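Long-range contact in major centromere autoantigen B (Homo sapiens, PDB 1HLV), which binds the CENP-B box of centromeric DNA through an N-terminal region of helix-turn-helix domains and kinks the DNA as it does so: residues R6-S14 with E56-K67. Sequence-based numbering, arbitrary orientation.
Sequences RQLTFREKS and ERKYGVASTCRK. With nucleotides of chain A; nucleotides of chain B.
F10 and R11, in the first turn of helix 10-22, turn their backbone N-H groups to the loop that follows helix 49-59: F10 N donates to R66 O (2.9 Å) and R11 N to S63 O (3.0 Å). T9 caps this turn, pairing with E12 in a capping box. With CG anti to the carbonyl carbon (chi1 -77°), the F10 ring is carried toward 56-67, beside R66 and Y59; K67 O sits over one face, nearer its margin than its centre. The same K67 O accepts a bond in its carbonyl plane from K13 NZ (2.8 Å). R11, folded back at chi2 and chi3, brings NH1 to E56 OE2 (2.9 Å) in a salt bridge, guanidinium and carboxylate planes steeply inclined at 76°. S14 OG bonds weakly to that carboxylate, 2.9 Å from E56 OE1. R66 lays CG over the centre of the Y59 ring; its guanidinium has Y59 CE2 over one face and C5' of DA13 of chain A over the other. NH1 and NH2 donate to OP1 of DA14 of chain A, NE to T68 O. K67 N points almost straight at OP1 of DA13 (2.8 Å). Bonds thus reach phosphates of both strands, K13's to DA14 of chain B being weak, from the start of helix 10-22 and just after helix 49-59, in a helix-turn-helix DNA-binding fold.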
loop_
_atom_site.group_PDB
_atom_site.type_symbol
_atom_site.label_atom_id
_atom_site.label_comp_id
_atom_site.label_asym_id
_atom_site.label_seq_id
_atom_site.Cartn_x
_atom_site.Cartn_y
_atom_site.Cartn_z
ATOM N N ARG C 6 13.237 9.778 -8.957
ATOM C CA ARG C 6 13.532 8.819 -7.921
ATOM C C ARG C 6 12.249 8.478 -7.171
ATOM O O ARG C 6 11.599 9.362 -6.610
ATOM C CB ARG C 6 14.562 9.423 -6.973
ATOM C CG ARG C 6 14.753 8.675 -5.670
ATOM C CD ARG C 6 15.824 7.594 -5.761
ATOM N NE ARG C 6 16.241 7.159 -4.429
ATOM C CZ ARG C 6 16.675 7.983 -3.474
ATOM N NH1 ARG C 6 16.748 9.293 -3.700
ATOM N NH2 ARG C 6 17.038 7.502 -2.287
ATOM N N GLN C 7 11.868 7.206 -7.183
ATOM C CA GLN C 7 10.678 6.771 -6.459
ATOM C C GLN C 7 11.123 6.252 -5.091
ATOM O O GLN C 7 12.133 5.557 -4.976
ATOM C CB GLN C 7 9.935 5.677 -7.236
ATOM C CG GLN C 7 8.910 6.194 -8.257
ATOM C CD GLN C 7 7.591 6.622 -7.618
ATOM O OE1 GLN C 7 7.426 6.571 -6.392
ATOM N NE2 GLN C 7 6.644 7.047 -8.452
ATOM N N LEU C 8 10.367 6.598 -4.058
ATOM C CA LEU C 8 10.695 6.199 -2.696
ATOM C C LEU C 8 9.698 5.182 -2.146
ATOM O O LEU C 8 8.554 5.125 -2.595
ATOM C CB LEU C 8 10.703 7.448 -1.812
ATOM C CG LEU C 8 11.576 8.598 -2.333
ATOM C CD1 LEU C 8 11.106 9.910 -1.750
ATOM C CD2 LEU C 8 13.030 8.345 -1.975
ATOM N N THR C 9 10.129 4.373 -1.179
ATOM C CA THR C 9 9.231 3.394 -0.574
ATOM C C THR C 9 8.439 4.083 0.524
ATOM O O THR C 9 8.814 5.151 1.002
ATOM C CB THR C 9 9.978 2.217 0.080
ATOM O OG1 THR C 9 10.736 2.696 1.197
ATOM C CG2 THR C 9 10.896 1.531 -0.923
ATOM N N PHE C 10 7.341 3.467 0.936
ATOM C CA PHE C 10 6.545 4.063 1.985
ATOM C C PHE C 10 7.345 4.168 3.268
ATOM O O PHE C 10 7.180 5.127 4.022
ATOM C CB PHE C 10 5.248 3.278 2.181
ATOM C CG PHE C 10 4.223 3.574 1.129
ATOM C CD1 PHE C 10 3.833 2.604 0.217
ATOM C CD2 PHE C 10 3.687 4.857 1.014
ATOM C CE1 PHE C 10 2.922 2.904 -0.798
ATOM C CE2 PHE C 10 2.774 5.167 0.001
ATOM C CZ PHE C 10 2.393 4.190 -0.905
ATOM N N ARG C 11 8.231 3.204 3.504
ATOM C CA ARG C 11 9.057 3.246 4.698
ATOM C C ARG C 11 10.012 4.451 4.635
ATOM O O ARG C 11 10.225 5.129 5.638
ATOM C CB ARG C 11 9.842 1.939 4.846
ATOM C CG ARG C 11 10.729 1.877 6.081
ATOM C CD ARG C 11 9.942 1.964 7.391
ATOM N NE ARG C 11 9.520 0.656 7.894
ATOM C CZ ARG C 11 8.354 0.072 7.624
ATOM N NH1 ARG C 11 7.462 0.674 6.847
ATOM N NH2 ARG C 11 8.080 -1.124 8.135
ATOM N N GLU C 12 10.561 4.732 3.454
ATOM C CA GLU C 12 11.480 5.856 3.278
ATOM C C GLU C 12 10.775 7.206 3.444
ATOM O O GLU C 12 11.309 8.127 4.074
ATOM C CB GLU C 12 12.150 5.791 1.897
ATOM C CG GLU C 12 13.257 4.746 1.767
ATOM C CD GLU C 12 13.563 4.374 0.313
ATOM O OE1 GLU C 12 14.675 3.863 0.046
ATOM O OE2 GLU C 12 12.692 4.575 -0.564
ATOM N N LYS C 13 9.582 7.325 2.865
ATOM C CA LYS C 13 8.820 8.563 2.970
ATOM C C LYS C 13 8.351 8.738 4.411
ATOM O O LYS C 13 8.240 9.849 4.910
ATOM C CB LYS C 13 7.636 8.554 1.992
ATOM C CG LYS C 13 8.065 8.872 0.558
ATOM C CD LYS C 13 6.937 8.736 -0.466
ATOM C CE LYS C 13 6.534 7.273 -0.663
ATOM N NZ LYS C 13 5.692 7.077 -1.876
ATOM N N SER C 14 8.098 7.629 5.083
ATOM C CA SER C 14 7.683 7.687 6.473
ATOM C C SER C 14 8.841 8.233 7.330
ATOM O O SER C 14 8.636 9.052 8.232
ATOM C CB SER C 14 7.295 6.290 6.950
ATOM O OG SER C 14 6.953 6.307 8.316
ATOM N N GLU C 56 1.700 3.188 4.595
ATOM C CA GLU C 56 2.700 2.402 5.307
ATOM C C GLU C 56 2.019 1.373 6.207
ATOM O O GLU C 56 2.448 0.227 6.283
ATOM C CB GLU C 56 3.609 3.306 6.141
ATOM C CG GLU C 56 4.614 2.540 6.990
ATOM C CD GLU C 56 5.503 3.461 7.796
ATOM O OE1 GLU C 56 4.962 4.246 8.606
ATOM O OE2 GLU C 56 6.742 3.407 7.622
ATOM N N ARG C 57 0.953 1.780 6.886
ATOM C CA ARG C 57 0.218 0.867 7.757
ATOM C C ARG C 57 -0.456 -0.219 6.926
ATOM O O ARG C 57 -0.401 -1.401 7.261
ATOM C CB ARG C 57 -0.838 1.631 8.567
ATOM C CG ARG C 57 -0.305 2.276 9.836
ATOM C CD ARG C 57 -1.408 2.973 10.640
ATOM N NE ARG C 57 -1.495 4.415 10.380
ATOM C CZ ARG C 57 -2.465 5.000 9.681
ATOM N NH1 ARG C 57 -3.449 4.277 9.161
ATOM N NH2 ARG C 57 -2.456 6.313 9.511
ATOM N N LYS C 58 -1.083 0.197 5.832
ATOM C CA LYS C 58 -1.783 -0.706 4.938
ATOM C C LYS C 58 -0.895 -1.805 4.361
ATOM O O LYS C 58 -1.285 -2.976 4.339
ATOM C CB LYS C 58 -2.401 0.090 3.795
ATOM C CG LYS C 58 -3.041 -0.752 2.717
ATOM C CD LYS C 58 -3.371 0.105 1.512
ATOM C CE LYS C 58 -3.964 -0.719 0.392
ATOM N NZ LYS C 58 -4.183 0.100 -0.820
ATOM N N TYR C 59 0.295 -1.431 3.897
ATOM C CA TYR C 59 1.215 -2.395 3.299
ATOM C C TYR C 59 2.074 -3.183 4.299
ATOM O O TYR C 59 2.783 -4.123 3.921
ATOM C CB TYR C 59 2.090 -1.687 2.253
ATOM C CG TYR C 59 1.296 -1.230 1.044
ATOM C CD1 TYR C 59 0.996 0.119 0.840
ATOM C CD2 TYR C 59 0.772 -2.154 0.153
ATOM C CE1 TYR C 59 0.180 0.526 -0.224
ATOM C CE2 TYR C 59 -0.044 -1.764 -0.914
ATOM C CZ TYR C 59 -0.343 -0.427 -1.099
ATOM O OH TYR C 59 -1.193 -0.062 -2.133
ATOM N N GLY C 60 1.994 -2.815 5.574
ATOM C CA GLY C 60 2.752 -3.523 6.592
ATOM C C GLY C 60 4.214 -3.788 6.273
ATOM O O GLY C 60 4.952 -2.877 5.896
ATOM N N VAL C 61 4.643 -5.039 6.420
ATOM C CA VAL C 61 6.040 -5.386 6.174
ATOM C C VAL C 61 6.482 -5.113 4.740
ATOM O O VAL C 61 7.682 -5.079 4.453
ATOM C CB VAL C 61 6.332 -6.874 6.518
ATOM C CG1 VAL C 61 5.847 -7.182 7.931
ATOM C CG2 VAL C 61 5.668 -7.802 5.502
ATOM N N ALA C 62 5.516 -4.907 3.849
ATOM C CA ALA C 62 5.812 -4.635 2.444
ATOM C C ALA C 62 6.100 -3.152 2.179
ATOM O O ALA C 62 6.404 -2.759 1.051
ATOM C CB ALA C 62 4.650 -5.116 1.569
ATOM N N SER C 63 6.000 -2.332 3.219
ATOM C CA SER C 63 6.258 -0.899 3.086
ATOM C C SER C 63 7.718 -0.663 2.747
ATOM O O SER C 63 8.116 0.430 2.339
ATOM C CB SER C 63 5.921 -0.177 4.387
ATOM O OG SER C 63 4.530 -0.223 4.636
ATOM N N THR C 64 8.509 -1.709 2.939
ATOM C CA THR C 64 9.932 -1.679 2.668
ATOM C C THR C 64 10.175 -1.731 1.167
ATOM O O THR C 64 11.271 -1.444 0.689
ATOM C CB THR C 64 10.612 -2.881 3.357
ATOM O OG1 THR C 64 10.792 -2.576 4.741
ATOM C CG2 THR C 64 11.963 -3.200 2.735
ATOM N N CYS C 65 9.131 -2.067 0.423
ATOM C CA CYS C 65 9.252 -2.198 -1.016
ATOM C C CYS C 65 8.198 -1.441 -1.803
ATOM O O CYS C 65 8.484 -0.923 -2.874
ATOM C CB CYS C 65 9.204 -3.679 -1.366
ATOM S SG CYS C 65 10.409 -4.657 -0.389
ATOM N N ARG C 66 6.981 -1.391 -1.269
ATOM C CA ARG C 66 5.868 -0.698 -1.914
ATOM C C ARG C 66 6.186 0.786 -1.985
ATOM O O ARG C 66 6.682 1.362 -1.020
ATOM C CB ARG C 66 4.587 -0.905 -1.098
ATOM C CG ARG C 66 3.326 -0.472 -1.805
ATOM C CD ARG C 66 2.956 -1.438 -2.908
ATOM N NE ARG C 66 1.781 -0.991 -3.656
ATOM C CZ ARG C 66 1.077 -1.762 -4.478
ATOM N NH1 ARG C 66 1.426 -3.028 -4.663
ATOM N NH2 ARG C 66 0.019 -1.269 -5.109
ATOM N N LYS C 67 5.903 1.408 -3.122
ATOM C CA LYS C 67 6.174 2.833 -3.283
ATOM C C LYS C 67 4.905 3.614 -3.622
ATOM O O LYS C 67 4.746 4.779 -3.243
ATOM C CB LYS C 67 7.210 3.033 -4.390
ATOM C CG LYS C 67 8.504 2.297 -4.115
ATOM C CD LYS C 67 9.475 2.388 -5.264
ATOM C CE LYS C 67 10.723 1.574 -4.943
ATOM N NZ LYS C 67 11.608 1.412 -6.126
ATOM P P DA A 13 5.245 -0.291 -6.720
ATOM O OP1 DA A 13 4.807 0.007 -5.328
ATOM O OP2 DA A 13 6.345 -1.257 -6.965
ATOM O "O5'" DA A 13 3.986 -0.773 -7.558
ATOM C "C5'" DA A 13 2.776 -0.046 -7.508
ATOM C "C4'" DA A 13 1.758 -0.667 -8.432
ATOM O "O4'" DA A 13 2.029 -0.315 -9.811
ATOM C "C3'" DA A 13 1.668 -2.199 -8.393
ATOM O "O3'" DA A 13 0.294 -2.531 -8.517
ATOM C "C2'" DA A 13 2.354 -2.612 -9.681
ATOM C "C1'" DA A 13 1.886 -1.490 -10.588
ATOM N N9 DA A 13 2.602 -1.309 -11.850
ATOM C C8 DA A 13 3.938 -1.477 -12.126
ATOM N N7 DA A 13 4.247 -1.261 -13.386
ATOM C C5 DA A 13 3.033 -0.930 -13.975
ATOM C C6 DA A 13 2.678 -0.605 -15.298
ATOM N N6 DA A 13 3.542 -0.593 -16.318
ATOM N N1 DA A 13 1.387 -0.300 -15.544
ATOM C C2 DA A 13 0.514 -0.348 -14.529
ATOM N N3 DA A 13 0.722 -0.662 -13.252
ATOM C C4 DA A 13 2.016 -0.942 -13.038
ATOM P P DA B 14 6.608 10.658 -4.469
ATOM O OP1 DA B 14 7.031 9.418 -3.778
ATOM O OP2 DA B 14 6.068 11.798 -3.677
ATOM O "O5'" DA B 14 7.816 11.186 -5.364
ATOM C "C5'" DA B 14 8.383 10.352 -6.369
ATOM C "C4'" DA B 14 9.036 11.182 -7.447
ATOM O "O4'" DA B 14 8.062 11.812 -8.305
ATOM C "C3'" DA B 14 9.939 12.308 -6.968
ATOM O "O3'" DA B 14 10.949 12.454 -7.966
ATOM C "C2'" DA B 14 8.998 13.500 -6.963
ATOM C "C1'" DA B 14 8.157 13.233 -8.204
ATOM N N9 DA B 14 6.785 13.738 -8.186
ATOM C C8 DA B 14 5.886 13.696 -7.148
ATOM N N7 DA B 14 4.675 14.068 -7.485
ATOM C C5 DA B 14 4.793 14.407 -8.825
ATOM C C6 DA B 14 3.855 14.841 -9.772
ATOM N N6 DA B 14 2.553 14.967 -9.512
ATOM N N1 DA B 14 4.300 15.125 -11.019
ATOM C C2 DA B 14 5.599 14.947 -11.288
ATOM N N3 DA B 14 6.573 14.513 -10.488
ATOM C C4 DA B 14 6.096 14.257 -9.256
ATOM P P DA A 14 -0.261 -3.933 -7.978
ATOM O OP1 DA A 14 -0.578 -3.820 -6.533
ATOM O OP2 DA A 14 0.635 -5.017 -8.453
ATOM O "O5'" DA A 14 -1.644 -4.021 -8.760
ATOM C "C5'" DA A 14 -2.515 -2.888 -8.767
ATOM C "C4'" DA A 14 -3.339 -2.850 -10.030
ATOM O "O4'" DA A 14 -2.582 -2.229 -11.100
ATOM C "C3'" DA A 14 -3.721 -4.239 -10.513
ATOM O "O3'" DA A 14 -5.092 -4.539 -10.421
ATOM C "C2'" DA A 14 -3.329 -4.288 -11.974
ATOM C "C1'" DA A 14 -2.737 -2.938 -12.324
ATOM N N9 DA A 14 -1.398 -3.194 -12.860
ATOM C C8 DA A 14 -0.287 -3.524 -12.126
ATOM N N7 DA A 14 0.775 -3.762 -12.854
ATOM C C5 DA A 14 0.341 -3.562 -14.153
ATOM C C6 DA A 14 1.003 -3.641 -15.389
ATOM N N6 DA A 14 2.298 -3.938 -15.516
ATOM N N1 DA A 14 0.284 -3.392 -16.503
ATOM C C2 DA A 14 -1.009 -3.076 -16.370
ATOM N N3 DA A 14 -1.740 -2.955 -15.262
ATOM C C4 DA A 14 -0.996 -3.211 -14.174
HETATM O O HOH W 1 12.561 0.955 1.855
#